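Local coordinates for salmonella typhimurium DB7155 bacteriophage DET7 tailspike (Bacteriophage, PDB 2V5I), which probably binds and hydrolyses the O-antigen of its Salmonella host as the receptor-binding tailspike of the phage, at residues A171-S182 and I194-E205. Residues are numbered along the deposited sequence; the frame is centred on the assembly and turned at random.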
ATOM      1  N   ALA A 171      26.869   2.715  -5.949  1.00  9.59           N
ATOM      2  CA  ALA A 171      27.513   3.890  -6.613  1.00 10.77           C
ATOM      3  C   ALA A 171      27.395   5.136  -5.774  1.00 11.42           C
ATOM      4  O   ALA A 171      26.417   5.375  -5.075  1.00 10.10           O
ATOM      5  CB  ALA A 171      26.918   4.150  -7.982  1.00 12.64           C
ATOM      6  N   GLY A 172      28.444   5.955  -5.845  1.00 10.78           N
ATOM      7  CA  GLY A 172      28.413   7.277  -5.257  1.00 11.71           C
ATOM      8  C   GLY A 172      28.963   8.347  -6.174  1.00  9.61           C
ATOM      9  O   GLY A 172      29.371   8.132  -7.314  1.00  9.48           O
ATOM     10  N   GLY A 173      28.962   9.564  -5.651  1.00  8.89           N
ATOM     11  CA  GLY A 173      29.604  10.665  -6.370  1.00  9.59           C
ATOM     12  C   GLY A 173      29.275  12.045  -5.904  1.00 10.11           C
ATOM     13  O   GLY A 173      28.424  12.251  -5.000  1.00  9.65           O
ATOM     14  N   LEU A 174      30.050  12.990  -6.470  1.00 10.25           N
ATOM     15  CA  LEU A 174      29.879  14.427  -6.281  1.00  9.52           C
ATOM     16  C   LEU A 174      29.899  15.092  -7.636  1.00 10.25           C
ATOM     17  O   LEU A 174      30.899  15.021  -8.363  1.00 10.65           O
ATOM     18  CB  LEU A 174      31.054  14.988  -5.450  1.00 10.21           C
ATOM     19  CG  LEU A 174      31.100  14.560  -3.966  1.00 10.07           C
ATOM     20  CD1 LEU A 174      32.382  15.063  -3.305  1.00 15.12           C
ATOM     21  CD2 LEU A 174      29.959  15.089  -3.218  1.00 13.01           C
ATOM     22  N   MET A 175      28.808  15.763  -7.996  1.00 10.02           N
ATOM     23  CA  MET A 175      28.564  16.277  -9.330  1.00 10.89           C
ATOM     24  C   MET A 175      28.739  15.185 -10.367  1.00 10.12           C
ATOM     25  O   MET A 175      29.424  15.380 -11.376  1.00 11.02           O
ATOM     26  CB  MET A 175      29.466  17.519  -9.626  1.00  8.94           C
ATOM     27  CG  MET A 175      29.159  18.624  -8.611  1.00 12.25           C
ATOM     28  SD  MET A 175      27.616  19.483  -9.052  1.00 14.03           S
ATOM     29  CE  MET A 175      27.076  20.143  -7.514  1.00 12.15           C
ATOM     30  N   ALA A 176      28.045  14.047 -10.130  1.00  8.65           N
ATOM     31  CA  ALA A 176      28.258  12.808 -10.861  1.00  8.59           C
ATOM     32  C   ALA A 176      27.099  12.464 -11.781  1.00  8.91           C
ATOM     33  O   ALA A 176      25.983  12.919 -11.579  1.00 11.06           O
ATOM     34  CB  ALA A 176      28.443  11.653  -9.863  1.00 10.70           C
ATOM     35  N   ALA A 177      27.421  11.715 -12.837  1.00  7.17           N
ATOM     36  CA  ALA A 177      26.402  11.061 -13.677  1.00  9.70           C
ATOM     37  C   ALA A 177      26.821   9.652 -14.071  1.00  9.50           C
ATOM     38  O   ALA A 177      27.968   9.395 -14.283  1.00 10.65           O
ATOM     39  CB  ALA A 177      26.145  11.862 -14.903  1.00  9.35           C
ATOM     40  N   TYR A 178      25.826   8.740 -14.163  1.00  8.26           N
ATOM     41  CA  TYR A 178      26.023   7.430 -14.668  1.00 10.08           C
ATOM     42  C   TYR A 178      25.138   7.291 -15.895  1.00  9.67           C
ATOM     43  O   TYR A 178      23.938   7.519 -15.836  1.00 10.97           O
ATOM     44  CB  TYR A 178      25.629   6.406 -13.581  1.00 10.14           C
ATOM     45  CG  TYR A 178      26.623   6.415 -12.437  1.00 10.67           C
ATOM     46  CD1 TYR A 178      26.480   7.306 -11.342  1.00 10.12           C
ATOM     47  CD2 TYR A 178      27.729   5.560 -12.447  1.00 10.73           C
ATOM     48  CE1 TYR A 178      27.442   7.331 -10.328  1.00 10.54           C
ATOM     49  CE2 TYR A 178      28.686   5.592 -11.434  1.00  8.27           C
ATOM     50  CZ  TYR A 178      28.512   6.455 -10.371  1.00  8.67           C
ATOM     51  OH  TYR A 178      29.491   6.417  -9.387  1.00  9.22           O
ATOM     52  N   LEU A 179      25.749   6.970 -17.036  1.00  9.60           N
ATOM     53  CA  LEU A 179      25.069   7.016 -18.325  1.00 10.89           C
ATOM     54  C   LEU A 179      25.317   5.705 -19.022  1.00 12.23           C
ATOM     55  O   LEU A 179      26.454   5.282 -19.130  1.00 12.10           O
ATOM     56  CB  LEU A 179      25.650   8.161 -19.160  1.00  9.67           C
ATOM     57  CG  LEU A 179      25.263   8.201 -20.635  1.00 13.91           C
ATOM     58  CD1 LEU A 179      23.763   8.297 -20.814  1.00 14.37           C
ATOM     59  CD2 LEU A 179      25.968   9.355 -21.260  1.00 15.06           C
ATOM     60  N   PHE A 180      24.245   5.019 -19.431  1.00  9.28           N
ATOM     61  CA  PHE A 180      24.327   3.798 -20.210  1.00 10.96           C
ATOM     62  C   PHE A 180      23.813   4.116 -21.607  1.00 10.23           C
ATOM     63  O   PHE A 180      22.625   4.455 -21.763  1.00 10.54           O
ATOM     64  CB  PHE A 180      23.443   2.732 -19.569  1.00 10.40           C
ATOM     65  CG  PHE A 180      23.989   2.192 -18.265  1.00 11.24           C
ATOM     66  CD1 PHE A 180      23.766   2.886 -17.073  1.00 11.93           C
ATOM     67  CD2 PHE A 180      24.655   1.010 -18.236  1.00 11.38           C
ATOM     68  CE1 PHE A 180      24.304   2.390 -15.885  1.00 15.24           C
ATOM     69  CE2 PHE A 180      25.117   0.484 -17.080  1.00 13.84           C
ATOM     70  CZ  PHE A 180      24.925   1.158 -15.911  1.00 12.04           C
ATOM     71  N   ARG A 181      24.647   3.920 -22.642  1.00 10.83           N
ATOM     72  CA  ARG A 181      24.264   4.233 -24.013  1.00 12.21           C
ATOM     73  C   ARG A 181      24.129   2.906 -24.770  1.00 12.55           C
ATOM     74  O   ARG A 181      25.076   2.092 -24.780  1.00 13.42           O
ATOM     75  CB  ARG A 181      25.372   5.031 -24.700  1.00 13.49           C
ATOM     76  CG  ARG A 181      25.555   6.433 -24.220  1.00 16.13           C
ATOM     77  CD  ARG A 181      26.611   7.053 -25.095  1.00 19.35           C
ATOM     78  NE  ARG A 181      27.025   8.379 -24.655  1.00 16.49           N
ATOM     79  CZ  ARG A 181      26.365   9.492 -24.968  1.00 23.86           C
ATOM     80  NH1 ARG A 181      25.220   9.415 -25.633  1.00 29.92           N
ATOM     81  NH2 ARG A 181      26.807  10.673 -24.548  1.00 27.73           N
ATOM     82  N   SER A 182      22.960   2.654 -25.344  1.00 11.11           N
ATOM     83  CA  SER A 182      22.661   1.477 -26.128  1.00 11.52           C
ATOM     84  C   SER A 182      22.875   0.148 -25.347  1.00 11.71           C
ATOM     85  O   SER A 182      23.342  -0.862 -25.928  1.00 13.18           O
ATOM     86  CB  SER A 182      23.520   1.454 -27.379  1.00 13.11           C
ATOM     87  OG  SER A 182      23.193   2.569 -28.154  1.00 16.64           O
ATOM     88  N   ILE A 194      24.064   9.478  -4.342  1.00  9.69           N
ATOM     89  CA  ILE A 194      24.867  10.095  -5.375  1.00 10.98           C
ATOM     90  C   ILE A 194      24.462  11.570  -5.467  1.00  9.54           C
ATOM     91  O   ILE A 194      23.281  11.875  -5.632  1.00 10.78           O
ATOM     92  CB  ILE A 194      24.624   9.443  -6.726  1.00 10.03           C
ATOM     93  CG1 ILE A 194      24.961   7.951  -6.721  1.00 11.79           C
ATOM     94  CG2 ILE A 194      25.473  10.138  -7.818  1.00 10.35           C
ATOM     95  CD1 ILE A 194      24.403   7.169  -7.928  1.00 12.52           C
ATOM     96  N   ILE A 195      25.428  12.502  -5.359  1.00  7.71           N
ATOM     97  CA  ILE A 195      25.123  13.887  -5.586  1.00  9.09           C
ATOM     98  C   ILE A 195      25.300  14.170  -7.083  1.00 10.24           C
ATOM     99  O   ILE A 195      26.409  14.097  -7.632  1.00  9.82           O
ATOM    100  CB  ILE A 195      26.071  14.854  -4.808  1.00  8.33           C
ATOM    101  CG1 ILE A 195      26.062  14.611  -3.313  1.00 14.18           C
ATOM    102  CG2 ILE A 195      25.741  16.292  -5.118  1.00  9.92           C
ATOM    103  CD1 ILE A 195      24.795  14.483  -2.766  1.00 16.15           C
ATOM    104  N   GLY A 196      24.190  14.480  -7.761  1.00  8.78           N
ATOM    105  CA  GLY A 196      24.220  14.802  -9.181  1.00 10.99           C
ATOM    106  C   GLY A 196      24.933  16.065  -9.614  1.00 11.48           C
ATOM    107  O   GLY A 196      25.131  16.941  -8.821  1.00 10.08           O
ATOM    108  N   GLY A 197      25.319  16.098 -10.895  1.00 10.34           N
ATOM    109  CA  GLY A 197      25.845  17.285 -11.554  1.00 11.00           C
ATOM    110  C   GLY A 197      24.902  17.821 -12.612  1.00 10.17           C
ATOM    111  O   GLY A 197      23.678  17.756 -12.480  1.00  9.79           O
ATOM    112  N   LYS A 198      25.443  18.312 -13.704  1.00 10.27           N
ATOM    113  CA  LYS A 198      24.604  18.997 -14.673  1.00 10.49           C
ATOM    114  C   LYS A 198      23.588  18.074 -15.383  1.00 11.35           C
ATOM    115  O   LYS A 198      22.502  18.516 -15.787  1.00 13.68           O
ATOM    116  CB  LYS A 198      25.531  19.664 -15.701  1.00 11.88           C
ATOM    117  CG  LYS A 198      24.806  20.538 -16.674  1.00 14.40           C
ATOM    118  CD  LYS A 198      24.307  21.811 -16.090  1.00 15.89           C
ATOM    119  CE  LYS A 198      23.878  22.786 -17.182  1.00 23.65           C
ATOM    120  NZ  LYS A 198      23.609  24.169 -16.681  1.00 22.43           N
ATOM    121  N   ASP A 199      23.976  16.817 -15.605  1.00 11.89           N
ATOM    122  CA  ASP A 199      23.154  15.866 -16.370  1.00 12.64           C
ATOM    123  C   ASP A 199      22.275  15.024 -15.446  1.00 12.31           C
ATOM    124  O   ASP A 199      22.427  15.045 -14.236  1.00 12.89           O
ATOM    125  CB  ASP A 199      24.061  15.049 -17.235  1.00 12.63           C
ATOM    126  CG  ASP A 199      24.802  15.912 -18.273  1.00 19.73           C
ATOM    127  OD1 ASP A 199      24.240  16.941 -18.763  1.00 21.75           O
ATOM    128  OD2 ASP A 199      25.935  15.535 -18.621  1.00 24.59           O
ATOM    129  N   GLY A 200      21.281  14.352 -16.009  1.00 11.55           N
ATOM    130  CA  GLY A 200      20.546  13.367 -15.243  1.00 10.41           C
ATOM    131  C   GLY A 200      21.481  12.462 -14.461  1.00 10.12           C
ATOM    132  O   GLY A 200      22.610  12.179 -14.904  1.00 10.35           O
ATOM    133  N   ILE A 201      21.056  12.040 -13.286  1.00  8.70           N
ATOM    134  CA  ILE A 201      21.968  11.274 -12.432  1.00  7.50           C
ATOM    135  C   ILE A 201      22.215   9.887 -12.963  1.00  9.41           C
ATOM    136  O   ILE A 201      23.359   9.455 -13.033  1.00  9.89           O
ATOM    137  CB  ILE A 201      21.604  11.339 -10.943  1.00  7.44           C
ATOM    138  CG1 ILE A 201      21.420  12.795 -10.519  1.00  8.38           C
ATOM    139  CG2 ILE A 201      22.681  10.644 -10.108  1.00  8.74           C
ATOM    140  CD1 ILE A 201      21.082  13.064  -9.098  1.00  9.58           C
ATOM    141  N   ILE A 202      21.122   9.143 -13.225  1.00  7.70           N
ATOM    142  CA  ILE A 202      21.218   7.841 -13.877  1.00  9.63           C
ATOM    143  C   ILE A 202      20.364   7.883 -15.138  1.00  8.51           C
ATOM    144  O   ILE A 202      19.200   8.205 -15.046  1.00 10.69           O
ATOM    145  CB  ILE A 202      20.719   6.713 -12.945  1.00  9.99           C
ATOM    146  CG1 ILE A 202      21.480   6.769 -11.581  1.00 10.53           C
ATOM    147  CG2 ILE A 202      20.865   5.352 -13.636  1.00 10.60           C
ATOM    148  CD1 ILE A 202      20.852   5.992 -10.428  1.00 12.44           C
ATOM    149  N   THR A 203      20.960   7.546 -16.284  1.00  8.43           N
ATOM    150  CA  THR A 203      20.275   7.642 -17.564  1.00  9.42           C
ATOM    151  C   THR A 203      20.515   6.382 -18.394  1.00  8.86           C
ATOM    152  O   THR A 203      21.629   5.904 -18.485  1.00  8.70           O
ATOM    153  CB  THR A 203      20.880   8.834 -18.385  1.00 10.40           C
ATOM    154  OG1 THR A 203      20.721  10.050 -17.666  1.00 11.03           O
ATOM    155  CG2 THR A 203      20.231   8.937 -19.759  1.00 10.26           C
ATOM    156  N   PHE A 204      19.431   5.803 -18.900  1.00  8.01           N
ATOM    157  CA  PHE A 204      19.515   4.771 -19.919  1.00  9.21           C
ATOM    158  C   PHE A 204      19.044   5.378 -21.230  1.00 10.87           C
ATOM    159  O   PHE A 204      17.848   5.647 -21.391  1.00 11.00           O
ATOM    160  CB  PHE A 204      18.597   3.594 -19.503  1.00  9.13           C
ATOM    161  CG  PHE A 204      19.082   2.845 -18.319  1.00  6.91           C
ATOM    162  CD1 PHE A 204      20.136   2.003 -18.411  1.00  8.52           C
ATOM    163  CD2 PHE A 204      18.508   3.064 -17.033  1.00  9.45           C
ATOM    164  CE1 PHE A 204      20.607   1.285 -17.246  1.00  9.31           C
ATOM    165  CE2 PHE A 204      18.978   2.335 -15.941  1.00  8.44           C
ATOM    166  CZ  PHE A 204      20.029   1.515 -16.050  1.00 10.11           C
ATOM    167  N   GLU A 205      19.993   5.553 -22.162  1.00  9.70           N
ATOM    168  CA  GLU A 205      19.757   6.211 -23.429  1.00  9.23           C
ATOM    169  C   GLU A 205      19.870   5.144 -24.541  1.00  9.90           C
ATOM    170  O   GLU A 205      20.944   4.565 -24.744  1.00 10.95           O
ATOM    171  CB  GLU A 205      20.835   7.271 -23.604  1.00 10.97           C
ATOM    172  CG  GLU A 205      20.740   8.010 -24.917  1.00 13.16           C
ATOM    173  CD  GLU A 205      21.599   7.358 -26.022  1.00 22.72           C
ATOM    174  OE1 GLU A 205      22.873   7.389 -25.964  1.00 22.95           O
ATOM    175  OE2 GLU A 205      21.026   6.814 -26.993  1.00 20.36           O
TER
HETATM  176  O   HOH W   1      24.961  14.809 -13.392  1.00 13.25           O
HETATM  177  O   HOH W   2      23.231  10.228 -16.572  1.00 12.40           O
HETATM  178  O   HOH W   3      21.483   4.668 -28.368  1.00 26.24           O
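Tyr178 to Arg181 pair in parallel with Ile202 to Glu205, joining two successive coils of the tailspike's beta-helix. Strand 176-181 lies between strands 156-161 and 202-205. Tyr178 N bonds Ile201 O, and Thr203 N bonds Tyr178 O. Thr203 O accepts a hydrogen bond from Phe180 N, and Phe180 O one from Glu205 N, nearly straight at 174°. Ser182 N closes the series on Glu205 O. Residues 197-200 form a loop between the two strands of the second coil. There water 1 donates hydrogen bonds to Ala176 O and Asp199 O and accepts one from Gly197 N. Water 2 donates to Tyr178 O and Gly200 O and accepts from Thr203 OG1, which also bonds Gln231.

Phe180 and Phe204 point the same way from one face. Their planes are 28° apart and the rings barely overlap. Phe204 CE1 lies over the rim of the Phe180 ring, 3.5 Å from Phe180 CD1. The Tyr178 ring, on the same face, obliquely meets Ile194 CD1 from the strand around the corner, 3.9 Å from Tyr178 CE1. The chain turns at Leu174 and Met175, where Ile195 N bonds Gly173 O and Ala176 N bonds Ile195 O. Tyr178 OH spans that turn, donating to Gly172 O at 2.7 Å.

On the other face Leu179 CD1 rests 3.7 Å from Thr203 CG2. Glu205 turns about CB-CG (chi2 -92°), and its OE1 meets Arg181 NH1 at 3.1 Å in a salt bridge, from the anti side and tilted out of the carboxylate plane. Arg181 NE pairs with Asp159, while Glu205 OE2 accepts a hydrogen bond from Leu207 N. Like residues in register on successive coils, here Phe180 beside Phe204, are characteristic of the right-handed parallel beta-helix of P22-type tailspikes.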